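Local coordinates for C-type diheme-containing protein (Kuenenia stuttgartiensis, PDB 6H5L), which carries two covalently bound c-type hemes and probably transfers electrons as part of a reductase complex of an anammox bacterium, at residues D182-F187 with L203-R208; S198-K201 with E207-Y210. All blocks are in the same frame, centred on the assembly; numbering follows the deposited sequence.

Interactions 1 and 2 lie on the same side of the chain's centre, with their own centres about 4 Å apart. They share E207 and R208 on helix 205-217. R208 reaches between helix 180-189 and the loop 198-201, and so takes part in both contacts. Helix 180-189 and the loop are also joined directly: F187 O lies 2.9 Å from F199 N, a probable hydrogen bond. Each contact also sends one phenylalanine to heme c. F187 CE1 comes to 3.4 Å from heme atom CHB, and F199 CZ to 3.4 Å from heme atom CBB. Both rings lie near M196, the methionine ligand of the heme iron.

Interaction 1. Residues D182-F187 with L203-R208; sequences DVYLRF and LSDDER. With HEC (heme c), chain K.
Y184 and R208 carry this contact between helices 180-189 and 205-217. R208 CB meets the Y184 ring obliquely, 3.8 Å from CE1. D205 O lies at the ring edge, 3.6 Å from the same CE1. Y184 has CG anti to its backbone N (chi1 169°), and its hydroxyl ends between D205 and R208. A long hydrogen bond runs from R208 NH2 to Y184 OH at 3.3 Å, with an N-H...O angle of 141°. It is less sure, as the position of NH2 is uncertain. The pairing of NH2 with D205 OD1 is doubtful, because both atoms are too close in the model. F187 adds an apolar part: its CB is 4.0 Å from R208 CD. V183 O lies over one face of its ring.

Further out, S204 N-caps helix 205-217. With E207 it forms a capping box: S204 N donates to E207 OE2 at 3.2 Å, and the return bond from E207 N to S204 OG is weak. T188 OG1 holds R208 NE, and W209 stacks on Y184.

Here two helices of the cytochrome c family region pack beside heme c #2. F187 belongs to its pocket, near the axial ligand M196, and turns its ring edge to the heme through CE1 and CZ. Buried R208 finds T188 OG1 and Y184 OH on helix 180-189. The nearby D205 carboxylate may favour its charge, although their exact pairing is doubtful.

Interaction 2. Residues S198-K201 with E207-Y210; sequences SFAK and ERWY. With HEC (heme c), chain K.
The guanidinium of R208 has the CA of A200 over one face, with NH1 3.5 Å from that carbon. S204 O lies over the opposite face. The loop backbone and the start of helix 205-217 thus sandwich the flat group. The second flat group is the ring of F199. Heme atom CBB, the terminal carbon of a thioether-bearing side group, sits over one ring face toward the rim, with CZ the nearest ring atom.

R208 touches the loop with more than its head. CD lies 3.6 Å from F199 O, and the side chains come to 4.5 Å between F199 CB and R208 CD. The chain bends at chi3 (-57°), which turns the guanidinium along the A200 backbone. NH1 is 3.6 Å from F199 O and meets it obliquely. The pair is not a hydrogen bond, though some electrostatic attraction is likely. D205 is the doubtful charge partner of R208, and the bond of NE to T188 OG1 is firmer.

The loop has its own support. S198 OG accepts from A200 N at 3.2 Å in an ST turn, with an N-H...O angle of 167°. The same OG has a weak hydrogen bond to T188 O. F199 has CG beside its backbone N (chi1 -59°), and its ring runs away from R208 to line the heme pocket, near M196.

In the fold, 198-201 follows the axial ligand M196 in the methionine-ligand loop of a cytochrome c fold. This loop leads from helix 180-189 into helix 205-217, and R208 of the latter packs back against it. F199 pairs with F187 by backbone hydrogen bonding and touches L136. Helix 122-135 packs against helix 205-217 through I131 on E207 and through T124 and A127 on Y210.

Interaction 1. Residues D182-F187 with L203-R208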
loop_
_atom_site.group_PDB
_atom_site.type_symbol
_atom_site.label_atom_id
_atom_site.label_comp_id
_atom_site.label_asym_id
_atom_site.label_seq_id
_atom_site.Cartn_x
_atom_site.Cartn_y
_atom_site.Cartn_z
ATOM N N ASP B 182 38.929 19.227 3.263
ATOM C CA ASP B 182 39.338 18.886 1.903
ATOM C C ASP B 182 38.537 19.676 0.876
ATOM O O ASP B 182 39.102 20.237 -0.071
ATOM C CB ASP B 182 39.178 17.382 1.672
ATOM C CG ASP B 182 40.112 16.558 2.534
ATOM O OD1 ASP B 182 41.047 17.139 3.124
ATOM O OD2 ASP B 182 39.905 15.329 2.627
ATOM N N VAL B 183 37.216 19.733 1.050
ATOM C CA VAL B 183 36.375 20.461 0.105
ATOM C C VAL B 183 36.658 21.956 0.180
ATOM O O VAL B 183 36.682 22.650 -0.844
ATOM C CB VAL B 183 34.890 20.144 0.358
ATOM C CG1 VAL B 183 33.999 20.999 -0.528
ATOM C CG2 VAL B 183 34.620 18.668 0.114
ATOM N N TYR B 184 36.879 22.478 1.389
ATOM C CA TYR B 184 37.260 23.880 1.528
ATOM C C TYR B 184 38.587 24.159 0.832
ATOM O O TYR B 184 38.777 25.234 0.250
ATOM C CB TYR B 184 37.338 24.260 3.007
ATOM C CG TYR B 184 37.969 25.613 3.266
ATOM C CD1 TYR B 184 37.214 26.777 3.202
ATOM C CD2 TYR B 184 39.319 25.724 3.579
ATOM C CE1 TYR B 184 37.787 28.014 3.439
ATOM C CE2 TYR B 184 39.900 26.955 3.815
ATOM C CZ TYR B 184 39.129 28.096 3.744
ATOM O OH TYR B 184 39.699 29.326 3.980
ATOM N N LEU B 185 39.520 23.205 0.892
ATOM C CA LEU B 185 40.804 23.381 0.220
ATOM C C LEU B 185 40.628 23.507 -1.287
ATOM O O LEU B 185 41.278 24.344 -1.926
ATOM C CB LEU B 185 41.735 22.215 0.553
ATOM C CG LEU B 185 42.623 22.370 1.789
ATOM C CD1 LEU B 185 43.336 21.065 2.100
ATOM C CD2 LEU B 185 43.629 23.494 1.582
ATOM N N ARG B 186 39.755 22.681 -1.873
ATOM C CA ARG B 186 39.536 22.730 -3.316
ATOM C C ARG B 186 39.035 24.100 -3.754
ATOM O O ARG B 186 39.487 24.639 -4.771
ATOM C CB ARG B 186 38.546 21.642 -3.735
ATOM C CG ARG B 186 38.931 20.229 -3.316
ATOM C CD ARG B 186 40.137 19.701 -4.080
ATOM N NE ARG B 186 41.403 20.083 -3.462
ATOM C CZ ARG B 186 41.965 19.428 -2.452
ATOM N NH1 ARG B 186 41.369 18.360 -1.938
ATOM N NH2 ARG B 186 43.120 19.845 -1.952
ATOM N N PHE B 187 38.101 24.680 -2.997
ATOM C CA PHE B 187 37.575 25.995 -3.343
ATOM C C PHE B 187 38.591 27.101 -3.094
ATOM O O PHE B 187 38.488 28.170 -3.707
ATOM C CB PHE B 187 36.296 26.283 -2.551
ATOM C CG PHE B 187 35.212 25.253 -2.739
ATOM C CD1 PHE B 187 35.191 24.436 -3.859
ATOM C CD2 PHE B 187 34.210 25.110 -1.796
ATOM C CE1 PHE B 187 34.196 23.493 -4.027
ATOM C CE2 PHE B 187 33.211 24.172 -1.960
ATOM C CZ PHE B 187 33.205 23.361 -3.076
ATOM N N LEU B 203 35.686 34.875 -3.191
ATOM C CA LEU B 203 35.013 34.675 -1.917
ATOM C C LEU B 203 36.005 34.788 -0.770
ATOM O O LEU B 203 37.196 34.510 -0.928
ATOM C CB LEU B 203 34.327 33.302 -1.862
ATOM C CG LEU B 203 33.331 32.991 -2.978
ATOM C CD1 LEU B 203 32.861 31.547 -2.888
ATOM C CD2 LEU B 203 32.151 33.948 -2.921
ATOM N N SER B 204 35.499 35.204 0.389
ATOM C CA SER B 204 36.299 35.254 1.601
ATOM C C SER B 204 36.429 33.857 2.204
ATOM O O SER B 204 35.824 32.888 1.738
ATOM C CB SER B 204 35.682 36.221 2.612
ATOM O OG SER B 204 34.395 35.783 3.013
ATOM N N ASP B 205 37.246 33.759 3.255
ATOM C CA ASP B 205 37.392 32.487 3.957
ATOM C C ASP B 205 36.057 32.003 4.505
ATOM O O ASP B 205 35.723 30.818 4.387
ATOM C CB ASP B 205 38.414 32.620 5.086
ATOM C CG ASP B 205 39.842 32.652 4.582
ATOM O OD1 ASP B 205 40.046 32.501 3.358
ATOM O OD2 ASP B 205 40.764 32.823 5.410
ATOM N N ASP B 206 35.274 32.907 5.095
ATOM C CA ASP B 206 33.994 32.512 5.678
ATOM C C ASP B 206 33.004 32.074 4.605
ATOM O O ASP B 206 32.243 31.122 4.808
ATOM C CB ASP B 206 33.417 33.661 6.504
ATOM C CG ASP B 206 34.261 33.984 7.723
ATOM O OD1 ASP B 206 35.472 34.245 7.558
ATOM O OD2 ASP B 206 33.712 33.986 8.845
ATOM N N GLU B 207 33.001 32.756 3.456
ATOM C CA GLU B 207 32.041 32.424 2.408
ATOM C C GLU B 207 32.325 31.061 1.787
ATOM O O GLU B 207 31.394 30.376 1.351
ATOM C CB GLU B 207 32.036 33.510 1.332
ATOM C CG GLU B 207 31.531 34.855 1.822
ATOM C CD GLU B 207 31.586 35.923 0.751
ATOM O OE1 GLU B 207 30.575 36.109 0.040
ATOM O OE2 GLU B 207 32.645 36.569 0.614
ATOM N N ARG B 208 33.592 30.650 1.738
ATOM C CA ARG B 208 33.915 29.326 1.225
ATOM C C ARG B 208 33.599 28.223 2.227
ATOM O O ARG B 208 33.405 27.072 1.820
ATOM C CB ARG B 208 35.386 29.261 0.811
ATOM C CG ARG B 208 35.713 30.145 -0.386
ATOM C CD ARG B 208 37.112 29.889 -0.918
ATOM N NE ARG B 208 38.129 30.076 0.110
ATOM C CZ ARG B 208 38.634 31.256 0.457
ATOM N NH1 ARG B 208 38.215 32.362 -0.144
ATOM N NH2 ARG B 208 39.556 31.329 1.404
HETATM FE FE HEC K . 33.240 22.470 -9.933
HETATM C CHA HEC K . 35.239 19.727 -9.414
HETATM C CHB HEC K . 32.283 22.377 -6.633
HETATM C CHC HEC K . 31.524 25.417 -10.336
HETATM C CHD HEC K . 33.556 22.169 -13.325
HETATM N NA HEC K . 33.726 21.303 -8.301
HETATM C C1A HEC K . 34.481 20.147 -8.342
HETATM C C2A HEC K . 34.338 19.470 -7.067
HETATM C C3A HEC K . 33.519 20.201 -6.301
HETATM C C4A HEC K . 33.118 21.369 -7.061
HETATM C CMA HEC K . 33.071 19.874 -4.859
HETATM C CAA HEC K . 35.011 18.132 -6.677
HETATM C CBA HEC K . 36.196 18.386 -5.746
HETATM C CGA HEC K . 36.862 17.076 -5.413
HETATM O O1A HEC K . 36.477 16.037 -6.010
HETATM O O2A HEC K . 37.780 17.068 -4.554
HETATM N NB HEC K . 32.043 23.641 -8.728
HETATM C C1B HEC K . 31.929 23.495 -7.359
HETATM C C2B HEC K . 31.386 24.723 -6.818
HETATM C C3B HEC K . 31.170 25.568 -7.839
HETATM C C4B HEC K . 31.582 24.900 -9.060
HETATM C CMB HEC K . 31.094 24.955 -5.318
HETATM C CAB HEC K . 30.587 27.000 -7.780
HETATM C CBB HEC K . 31.456 27.960 -6.938
HETATM N NC HEC K . 32.611 23.565 -11.535
HETATM C C1C HEC K . 31.984 24.797 -11.480
HETATM C C2C HEC K . 32.019 25.378 -12.808
HETATM C C3C HEC K . 32.457 24.430 -13.650
HETATM C C4C HEC K . 32.923 23.303 -12.855
HETATM C CMC HEC K . 31.265 26.671 -13.205
HETATM C CAC HEC K . 32.590 24.556 -15.187
HETATM C CBC HEC K . 33.662 25.605 -15.555
HETATM N ND HEC K . 34.234 21.134 -11.181
HETATM C C1D HEC K . 34.253 21.243 -12.571
HETATM C C2D HEC K . 35.127 20.217 -13.096
HETATM C C3D HEC K . 35.655 19.452 -11.873
HETATM C C4D HEC K . 35.045 20.092 -10.730
HETATM C CMD HEC K . 35.460 19.950 -14.579
HETATM C CAD HEC K . 36.629 18.252 -11.860
HETATM C CBD HEC K . 35.859 16.961 -12.123
HETATM C CGD HEC K . 36.816 15.806 -12.256
HETATM O O1D HEC K . 38.023 15.980 -11.941
HETATM O O2D HEC K . 36.373 14.707 -12.680
#

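Interaction 2. Residues S198-K201 with E207-Y210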
loop_
_atom_site.group_PDB
_atom_site.type_symbol
_atom_site.label_atom_id
_atom_site.label_comp_id
_atom_site.label_asym_id
_atom_site.label_seq_id
_atom_site.Cartn_x
_atom_site.Cartn_y
_atom_site.Cartn_z
ATOM N N SER B 198 39.949 28.427 -8.915
ATOM C CA SER B 198 40.025 28.785 -7.509
ATOM C C SER B 198 39.059 29.922 -7.215
ATOM O O SER B 198 38.902 30.847 -8.019
ATOM C CB SER B 198 41.448 29.198 -7.127
ATOM O OG SER B 198 41.509 29.627 -5.777
ATOM N N PHE B 199 38.406 29.841 -6.060
ATOM C CA PHE B 199 37.525 30.900 -5.589
ATOM C C PHE B 199 38.105 31.616 -4.376
ATOM O O PHE B 199 37.361 32.224 -3.603
ATOM C CB PHE B 199 36.139 30.332 -5.283
ATOM C CG PHE B 199 35.485 29.690 -6.472
ATOM C CD1 PHE B 199 34.751 30.449 -7.366
ATOM C CD2 PHE B 199 35.624 28.331 -6.708
ATOM C CE1 PHE B 199 34.159 29.866 -8.468
ATOM C CE2 PHE B 199 35.033 27.742 -7.808
ATOM C CZ PHE B 199 34.303 28.511 -8.691
ATOM N N ALA B 200 39.427 31.539 -4.193
ATOM C CA ALA B 200 40.076 32.260 -3.103
ATOM C C ALA B 200 39.933 33.764 -3.265
ATOM O O ALA B 200 40.003 34.506 -2.280
ATOM C CB ALA B 200 41.552 31.879 -3.026
ATOM N N LYS B 201 39.756 34.235 -4.495
ATOM C CA LYS B 201 39.666 35.664 -4.750
ATOM C C LYS B 201 38.221 36.144 -4.819
ATOM O O LYS B 201 37.918 37.260 -4.381
ATOM C CB LYS B 201 40.416 36.018 -6.037
ATOM C CG LYS B 201 41.707 36.771 -5.797
ATOM C CD LYS B 201 42.691 36.591 -6.945
ATOM C CE LYS B 201 43.922 35.822 -6.490
ATOM N NZ LYS B 201 45.063 35.996 -7.433
ATOM N N GLU B 207 33.001 32.756 3.456
ATOM C CA GLU B 207 32.041 32.424 2.408
ATOM C C GLU B 207 32.325 31.061 1.787
ATOM O O GLU B 207 31.394 30.376 1.351
ATOM C CB GLU B 207 32.036 33.510 1.332
ATOM C CG GLU B 207 31.531 34.855 1.822
ATOM C CD GLU B 207 31.586 35.923 0.751
ATOM O OE1 GLU B 207 30.575 36.109 0.040
ATOM O OE2 GLU B 207 32.645 36.569 0.614
ATOM N N ARG B 208 33.592 30.650 1.738
ATOM C CA ARG B 208 33.915 29.326 1.225
ATOM C C ARG B 208 33.599 28.223 2.227
ATOM O O ARG B 208 33.405 27.072 1.820
ATOM C CB ARG B 208 35.386 29.261 0.811
ATOM C CG ARG B 208 35.713 30.145 -0.386
ATOM C CD ARG B 208 37.112 29.889 -0.918
ATOM N NE ARG B 208 38.129 30.076 0.110
ATOM C CZ ARG B 208 38.634 31.256 0.457
ATOM N NH1 ARG B 208 38.215 32.362 -0.144
ATOM N NH2 ARG B 208 39.556 31.329 1.404
ATOM N N TRP B 209 33.540 28.543 3.521
ATOM C CA TRP B 209 32.999 27.587 4.481
ATOM C C TRP B 209 31.484 27.490 4.353
ATOM O O TRP B 209 30.917 26.398 4.475
ATOM C CB TRP B 209 33.396 27.971 5.907
ATOM C CG TRP B 209 34.833 27.686 6.234
ATOM C CD1 TRP B 209 35.818 28.601 6.466
ATOM C CD2 TRP B 209 35.447 26.396 6.359
ATOM N NE1 TRP B 209 37.005 27.963 6.730
ATOM C CE2 TRP B 209 36.806 26.610 6.670
ATOM C CE3 TRP B 209 34.982 25.083 6.240
ATOM C CZ2 TRP B 209 37.702 25.561 6.863
ATOM C CZ3 TRP B 209 35.873 24.042 6.431
ATOM C CH2 TRP B 209 37.218 24.287 6.738
ATOM N N TYR B 210 30.812 28.622 4.119
ATOM C CA TYR B 210 29.389 28.586 3.786
ATOM C C TYR B 210 29.150 27.704 2.568
ATOM O O TYR B 210 28.269 26.836 2.573
ATOM C CB TYR B 210 28.859 29.996 3.509
ATOM C CG TYR B 210 29.063 31.029 4.598
ATOM C CD1 TYR B 210 29.302 30.657 5.916
ATOM C CD2 TYR B 210 29.002 32.385 4.301
ATOM C CE1 TYR B 210 29.484 31.612 6.904
ATOM C CE2 TYR B 210 29.182 33.342 5.279
ATOM C CZ TYR B 210 29.422 32.951 6.578
ATOM O OH TYR B 210 29.602 33.904 7.554
HETATM FE FE HEC K . 33.240 22.470 -9.933
HETATM C CHA HEC K . 35.239 19.727 -9.414
HETATM C CHB HEC K . 32.283 22.377 -6.633
HETATM C CHC HEC K . 31.524 25.417 -10.336
HETATM C CHD HEC K . 33.556 22.169 -13.325
HETATM N NA HEC K . 33.726 21.303 -8.301
HETATM C C1A HEC K . 34.481 20.147 -8.342
HETATM C C2A HEC K . 34.338 19.470 -7.067
HETATM C C3A HEC K . 33.519 20.201 -6.301
HETATM C C4A HEC K . 33.118 21.369 -7.061
HETATM C CMA HEC K . 33.071 19.874 -4.859
HETATM C CAA HEC K . 35.011 18.132 -6.677
HETATM C CBA HEC K . 36.196 18.386 -5.746
HETATM C CGA HEC K . 36.862 17.076 -5.413
HETATM O O1A HEC K . 36.477 16.037 -6.010
HETATM O O2A HEC K . 37.780 17.068 -4.554
HETATM N NB HEC K . 32.043 23.641 -8.728
HETATM C C1B HEC K . 31.929 23.495 -7.359
HETATM C C2B HEC K . 31.386 24.723 -6.818
HETATM C C3B HEC K . 31.170 25.568 -7.839
HETATM C C4B HEC K . 31.582 24.900 -9.060
HETATM C CMB HEC K . 31.094 24.955 -5.318
HETATM C CAB HEC K . 30.587 27.000 -7.780
HETATM C CBB HEC K . 31.456 27.960 -6.938
HETATM N NC HEC K . 32.611 23.565 -11.535
HETATM C C1C HEC K . 31.984 24.797 -11.480
HETATM C C2C HEC K . 32.019 25.378 -12.808
HETATM C C3C HEC K . 32.457 24.430 -13.650
HETATM C C4C HEC K . 32.923 23.303 -12.855
HETATM C CMC HEC K . 31.265 26.671 -13.205
HETATM C CAC HEC K . 32.590 24.556 -15.187
HETATM C CBC HEC K . 33.662 25.605 -15.555
HETATM N ND HEC K . 34.234 21.134 -11.181
HETATM C C1D HEC K . 34.253 21.243 -12.571
HETATM C C2D HEC K . 35.127 20.217 -13.096
HETATM C C3D HEC K . 35.655 19.452 -11.873
HETATM C C4D HEC K . 35.045 20.092 -10.730
HETATM C CMD HEC K . 35.460 19.950 -14.579
HETATM C CAD HEC K . 36.629 18.252 -11.860
HETATM C CBD HEC K . 35.859 16.961 -12.123
HETATM C CGD HEC K . 36.816 15.806 -12.256
HETATM O O1D HEC K . 38.023 15.980 -11.941
HETATM O O2D HEC K . 36.373 14.707 -12.680
#